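Local coordinates for protein triphenylmethane reductase (Citrobacter sp., PDB 2VRC) that probably reduces triphenylmethane dyes with NADPH as hydride donor, using an NmrA-like, Rossmann-type fold that binds NADP(+), at residues K100-T105 with T131-T136; E112-L117 with Y252-K257. The protein carries 4 engineered substitutions. All blocks are in the same frame, centred on the assembly; numbering follows the deposited sequence. Where two conformers were deposited one is given.

Contact 1: residues K100-T105 with T131-T136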
loop_
_atom_site.group_PDB
_atom_site.type_symbol
_atom_site.label_atom_id
_atom_site.label_comp_id
_atom_site.label_asym_id
_atom_site.label_seq_id
_atom_site.Cartn_x
_atom_site.Cartn_y
_atom_site.Cartn_z
ATOM N N LYS A 100 15.160 -0.089 -11.242
ATOM C CA LYS A 100 15.074 -1.061 -12.348
ATOM C C LYS A 100 16.068 -2.190 -12.178
ATOM O O LYS A 100 15.914 -3.253 -12.755
ATOM C CB LYS A 100 15.304 -0.376 -13.710
ATOM C CG LYS A 100 14.428 0.835 -13.998
ATOM C CD LYS A 100 13.026 0.456 -14.473
ATOM C CE LYS A 100 12.445 1.504 -15.443
ATOM N NZ LYS A 100 12.711 2.948 -15.064
ATOM N N HIS A 101 17.104 -1.914 -11.392
ATOM C CA HIS A 101 18.182 -2.837 -11.131
ATOM C C HIS A 101 18.850 -2.527 -9.812
ATOM O O HIS A 101 19.256 -1.391 -9.576
ATOM C CB HIS A 101 19.234 -2.804 -12.224
ATOM C CG HIS A 101 20.081 -4.027 -12.230
ATOM N ND1 HIS A 101 21.243 -4.122 -11.495
ATOM C CD2 HIS A 101 19.890 -5.239 -12.801
ATOM C CE1 HIS A 101 21.760 -5.327 -11.656
ATOM N NE2 HIS A 101 20.954 -6.024 -12.435
ATOM N N ILE A 102 18.987 -3.551 -8.975
ATOM C CA ILE A 102 19.507 -3.396 -7.635
ATOM C C ILE A 102 20.719 -4.322 -7.454
ATOM O O ILE A 102 20.638 -5.528 -7.657
ATOM C CB ILE A 102 18.365 -3.646 -6.628
ATOM C CG1 ILE A 102 18.584 -2.884 -5.325
ATOM C CG2 ILE A 102 18.172 -5.128 -6.348
ATOM C CD1 ILE A 102 19.154 -3.736 -4.199
ATOM N N ALA A 103 21.877 -3.728 -7.170
ATOM C CA ALA A 103 23.097 -4.483 -6.880
ATOM C C ALA A 103 23.336 -4.356 -5.384
ATOM O O ALA A 103 23.265 -3.255 -4.866
ATOM C CB ALA A 103 24.273 -3.912 -7.659
ATOM N N TYR A 104 23.568 -5.466 -4.690
ATOM C CA TYR A 104 23.740 -5.446 -3.239
ATOM C C TYR A 104 25.089 -6.026 -2.860
ATOM O O TYR A 104 25.482 -7.054 -3.388
ATOM C CB TYR A 104 22.633 -6.266 -2.529
ATOM C CG TYR A 104 22.884 -6.458 -1.057
ATOM C CD1 TYR A 104 22.793 -5.384 -0.182
ATOM C CD2 TYR A 104 23.252 -7.690 -0.539
ATOM C CE1 TYR A 104 23.035 -5.525 1.182
ATOM C CE2 TYR A 104 23.482 -7.864 0.848
ATOM C CZ TYR A 104 23.390 -6.756 1.685
ATOM O OH TYR A 104 23.620 -6.849 3.023
ATOM N N THR A 105 25.790 -5.395 -1.931
ATOM C CA THR A 105 27.095 -5.907 -1.528
ATOM C C THR A 105 26.854 -6.873 -0.367
ATOM O O THR A 105 26.613 -6.433 0.750
ATOM C CB THR A 105 28.041 -4.792 -1.071
ATOM O OG1 THR A 105 27.419 -4.045 -0.033
ATOM C CG2 THR A 105 28.393 -3.821 -2.211
ATOM N N THR A 131 11.298 -8.474 -4.136
ATOM C CA THR A 131 10.916 -7.263 -4.846
ATOM C C THR A 131 10.756 -7.504 -6.328
ATOM O O THR A 131 10.176 -6.680 -7.028
ATOM C CB THR A 131 12.000 -6.205 -4.773
ATOM O OG1 THR A 131 13.140 -6.659 -5.523
ATOM C CG2 THR A 131 12.395 -5.929 -3.320
ATOM N N ASN A 132 11.300 -8.614 -6.814
ATOM C CA ASN A 132 11.300 -8.919 -8.256
ATOM C C ASN A 132 12.092 -7.997 -9.178
ATOM O O ASN A 132 12.047 -8.148 -10.402
ATOM C CB ASN A 132 9.890 -9.014 -8.760
ATOM C CG ASN A 132 9.227 -10.225 -8.257
ATOM O OD1 ASN A 132 9.754 -11.321 -8.411
ATOM N ND2 ASN A 132 8.072 -10.056 -7.603
ATOM N N ILE A 133 12.801 -7.051 -8.586
ATOM C CA ILE A 133 13.732 -6.247 -9.315
ATOM C C ILE A 133 14.956 -7.077 -9.734
ATOM O O ILE A 133 15.547 -7.755 -8.901
ATOM C CB ILE A 133 14.206 -5.095 -8.440
ATOM C CG1 ILE A 133 12.994 -4.360 -7.818
ATOM C CG2 ILE A 133 15.203 -4.172 -9.232
ATOM C CD1 ILE A 133 13.407 -3.369 -6.715
ATOM N N PRO A 134 15.337 -7.016 -11.033
ATOM C CA PRO A 134 16.590 -7.627 -11.500
ATOM C C PRO A 134 17.706 -7.259 -10.533
ATOM O O PRO A 134 17.840 -6.080 -10.168
ATOM C CB PRO A 134 16.806 -6.969 -12.861
ATOM C CG PRO A 134 15.436 -6.716 -13.368
ATOM C CD PRO A 134 14.594 -6.376 -12.146
ATOM N N TYR A 135 18.484 -8.253 -10.103
ATOM C CA TYR A 135 19.452 -8.030 -9.038
ATOM C C TYR A 135 20.866 -8.436 -9.430
ATOM O O TYR A 135 21.061 -9.195 -10.358
ATOM C CB TYR A 135 19.036 -8.796 -7.762
ATOM C CG TYR A 135 19.063 -10.275 -7.945
ATOM C CD1 TYR A 135 20.254 -10.973 -7.870
ATOM C CD2 TYR A 135 17.912 -10.981 -8.212
ATOM C CE1 TYR A 135 20.310 -12.328 -8.057
ATOM C CE2 TYR A 135 17.953 -12.366 -8.416
ATOM C CZ TYR A 135 19.160 -13.026 -8.337
ATOM O OH TYR A 135 19.240 -14.399 -8.513
ATOM N N THR A 136 21.844 -7.921 -8.702
ATOM C CA THR A 136 23.178 -8.458 -8.737
ATOM C C THR A 136 23.644 -8.592 -7.293
ATOM O O THR A 136 23.675 -7.593 -6.549
ATOM C CB THR A 136 24.178 -7.580 -9.558
ATOM O OG1 THR A 136 23.687 -7.408 -10.891
ATOM C CG2 THR A 136 25.512 -8.266 -9.645
#

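Contact 2: residues E112-L117 with Y252-K257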
loop_
_atom_site.group_PDB
_atom_site.type_symbol
_atom_site.label_atom_id
_atom_site.label_comp_id
_atom_site.label_asym_id
_atom_site.label_seq_id
_atom_site.Cartn_x
_atom_site.Cartn_y
_atom_site.Cartn_z
ATOM N N GLU A 112 28.159 -20.835 3.724
ATOM C CA GLU A 112 29.145 -21.716 4.372
ATOM C C GLU A 112 29.753 -21.070 5.630
ATOM O O GLU A 112 30.344 -21.747 6.488
ATOM C CB GLU A 112 30.227 -22.165 3.376
ATOM C CG GLU A 112 29.790 -23.322 2.447
ATOM C CD GLU A 112 28.939 -22.875 1.249
ATOM O OE1 GLU A 112 29.293 -21.879 0.579
ATOM O OE2 GLU A 112 27.920 -23.531 0.939
ATOM N N SER A 113 29.544 -19.759 5.746
ATOM C CA SER A 113 30.083 -18.944 6.827
ATOM C C SER A 113 29.527 -19.278 8.213
ATOM O O SER A 113 28.377 -19.654 8.356
ATOM C CB SER A 113 29.815 -17.477 6.532
ATOM O OG SER A 113 30.387 -16.655 7.517
ATOM N N ILE A 114 30.384 -19.095 9.211
ATOM C CA ILE A 114 30.041 -19.268 10.614
ATOM C C ILE A 114 30.098 -17.935 11.329
ATOM O O ILE A 114 29.823 -17.871 12.539
ATOM C CB ILE A 114 30.990 -20.264 11.355
ATOM C CG1 ILE A 114 32.444 -19.735 11.315
ATOM C CG2 ILE A 114 30.837 -21.727 10.769
ATOM C CD1 ILE A 114 33.410 -20.427 12.254
ATOM N N ILE A 115 30.439 -16.862 10.629
ATOM C CA ILE A 115 30.476 -15.592 11.312
ATOM C C ILE A 115 29.117 -14.890 11.232
ATOM O O ILE A 115 28.387 -15.023 10.247
ATOM C CB ILE A 115 31.632 -14.706 10.813
ATOM C CG1 ILE A 115 31.291 -13.988 9.516
ATOM C CG2 ILE A 115 32.901 -15.533 10.640
ATOM C CD1 ILE A 115 32.521 -13.330 8.966
ATOM N N PRO A 116 28.754 -14.169 12.294
ATOM C CA PRO A 116 27.410 -13.561 12.384
ATOM C C PRO A 116 26.934 -12.676 11.212
ATOM O O PRO A 116 25.762 -12.796 10.807
ATOM C CB PRO A 116 27.465 -12.790 13.708
ATOM C CG PRO A 116 28.478 -13.528 14.519
ATOM C CD PRO A 116 29.538 -13.923 13.522
ATOM N N LEU A 117 27.803 -11.821 10.661
ATOM C CA LEU A 117 27.329 -10.891 9.631
ATOM C C LEU A 117 26.702 -11.612 8.440
ATOM O O LEU A 117 25.829 -11.061 7.763
ATOM C CB LEU A 117 28.366 -9.824 9.207
ATOM C CG LEU A 117 29.717 -9.902 8.467
ATOM C CD1 LEU A 117 30.901 -9.974 9.427
ATOM C CD2 LEU A 117 29.837 -10.943 7.351
ATOM N N TYR A 252 39.034 -14.128 12.824
ATOM C CA TYR A 252 40.250 -14.946 12.749
ATOM C C TYR A 252 39.941 -16.419 12.992
ATOM O O TYR A 252 40.426 -17.296 12.281
ATOM C CB TYR A 252 41.272 -14.522 13.779
ATOM C CG TYR A 252 41.985 -13.213 13.575
ATOM C CD1 TYR A 252 42.551 -12.861 12.338
ATOM C CD2 TYR A 252 42.167 -12.350 14.655
ATOM C CE1 TYR A 252 43.243 -11.645 12.175
ATOM C CE2 TYR A 252 42.851 -11.158 14.514
ATOM C CZ TYR A 252 43.393 -10.806 13.281
ATOM O OH TYR A 252 44.076 -9.610 13.188
ATOM N N ASP A 253 39.133 -16.691 14.007
ATOM C CA ASP A 253 38.771 -18.050 14.336
ATOM C C ASP A 253 38.206 -18.783 13.115
ATOM O O ASP A 253 38.585 -19.935 12.834
ATOM C CB ASP A 253 37.745 -18.035 15.443
ATOM C CG ASP A 253 37.225 -19.402 15.751
ATOM O OD1 ASP A 253 36.134 -19.751 15.230
ATOM O OD2 ASP A 253 37.929 -20.136 16.486
ATOM N N ALA A 254 37.278 -18.107 12.430
ATOM C CA ALA A 254 36.671 -18.557 11.203
ATOM C C ALA A 254 37.728 -18.788 10.113
ATOM O O ALA A 254 37.755 -19.883 9.495
ATOM C CB ALA A 254 35.599 -17.544 10.735
ATOM N N ILE A 255 38.603 -17.809 9.885
ATOM C CA ILE A 255 39.737 -18.044 8.994
ATOM C C ILE A 255 40.512 -19.339 9.331
ATOM O O ILE A 255 40.813 -20.157 8.429
ATOM C CB ILE A 255 40.684 -16.820 8.933
ATOM C CG1 ILE A 255 39.998 -15.675 8.179
ATOM C CG2 ILE A 255 42.051 -17.178 8.339
ATOM C CD1 ILE A 255 40.627 -14.303 8.440
ATOM N N SER A 256 40.809 -19.548 10.614
ATOM C CA SER A 256 41.505 -20.767 11.008
ATOM C C SER A 256 40.653 -22.031 10.756
ATOM O O SER A 256 41.166 -23.150 10.789
ATOM C CB SER A 256 41.955 -20.707 12.488
ATOM O OG SER A 256 40.875 -21.067 13.333
ATOM N N LYS A 257 39.355 -21.862 10.519
ATOM C CA LYS A 257 38.579 -23.034 10.174
ATOM C C LYS A 257 38.336 -23.208 8.689
ATOM O O LYS A 257 37.558 -24.072 8.309
ATOM C CB LYS A 257 37.275 -23.093 10.965
ATOM C CG LYS A 257 37.508 -23.490 12.377
ATOM C CD LYS A 257 36.406 -22.972 13.229
ATOM C CE LYS A 257 36.530 -23.472 14.655
ATOM N NZ LYS A 257 35.361 -22.891 15.380
#

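Contact 1: residues K100-T105 with T131-T136
The carbonyl oxygen of Pro-134 is approached by several groups of strand 101-107 at once. Ile-102 N donates to Pro-134 O at 3.0 Å, and the CA of His-101 makes a CH...O contact with the same oxygen. The imidazole of His-101 lays one face against it, with CD2 of His-101 3.4 Å from Pro-134 O. The oxygen sits above the rim of the ring, not its centre. Swinging CG opposite the backbone N (chi1 -160°) brings the His-101 ring to the neighbouring strand, where its edge meets Thr-136, CE1 of His-101 lying 2.9 Å from OG1 of Thr-136, near the ring plane. The hydrogen bond of Thr-136 OG1 goes to the backbone O of His-191.

Beyond Pro-134 the parallel pairing continues: Thr-136 N donates to Ile-102 O at 2.9 Å, and Tyr-104 N to Thr-136 O at 2.8 Å. On one face of the sheet CG2 of Ile-102 lies 4.0 Å from CB of Tyr-135. CG2 of Ile-133 extends this apolar patch, 4.1 Å from CB of Ile-102; Ile-128 of helix 117-129 packs over it. The other face carries Ala-103 and Thr-136.

This is the pairing of the two strands in a right-handed beta-alpha-beta crossover of the Rossmann-type sheet. Backbone bonds fix the register, apolar groups fill the side under the connecting helix, and the Thr-136 hydroxyl is satisfied by the backbone O of His-191, which links this strand to the chain leading into strand 194-198.

Contact 2: residues E112-L117 with Y252-K257
The loop between strand 101-107 and helix 117-129, on the C-terminal side of the central parallel sheet, here meets the C-terminal part of helix 242-255. Ala-254 presents its CB to two successive isoleucines of the loop. Ile-115 touches it with its CG2 branch, at 3.4 Å from CB of Ala-254, and Ile-114 comes alongside with its other branch, CG1 lying 3.9 Å from the same CB. In Ile-114 the CG1 arm is held between the backbone N and the carbonyl carbon (chi1 61°) and then runs out extended, which carries CD1 across the helix surface. There CD1 of Ile-114 stands 4.1 Å from CD of Lys-257 and 4.1 Å from OD1 of Asp-253, so its methyl leans on the flank of an ion pair.

That pair lies wholly within 252-257: Lys-257, extended beyond CG, brings NZ to 3.2 Å from OD1 of Asp-253, on the oxygen's syn side. Ser-256 OG donates to the backbone O of Asp-253 at 2.6 Å. On the loop side, Ser-113 OG accepts a 3.1 Å hydrogen bond from Ile-115 N, forming an ST turn, which helps set the two isoleucines side by side. Glu-259 holds the same turn from outside, its carboxylate bonding to Ser-113 OG and to Ile-114 N, while Tyr-107 packs against Ile-115.

No hydrogen bond joins the two segments directly. Ser-113 OG, Ile-115 N, Ile-114 N and the Asp-253/Lys-257 pair are bonded within their own segments or to Glu-259, and what passes between loop and helix is van der Waals contact alone, with Ile-115 in the buried part and Ile-114 toward solvent beside the salt bridge.

The centres of the two contacts lie about 27 Å apart and their nearest atoms about 7 Å, so they do not touch. Along the chain the segments alternate: 100-105, then 112-117, then 131-136, and finally 252-257. The first three belong to one stretch of the fold, strand 101-107, the loop after it, helix 117-129 and strand 135-140. Contact 1 joins the two strands inside the seven-stranded parallel sheet; contact 2 takes the intervening loop across to helix 242-255, much later in sequence. One beta-alpha-beta unit is thus built into the nucleotide-binding sheet and, through its loop, also packed against the later helical part of the protein.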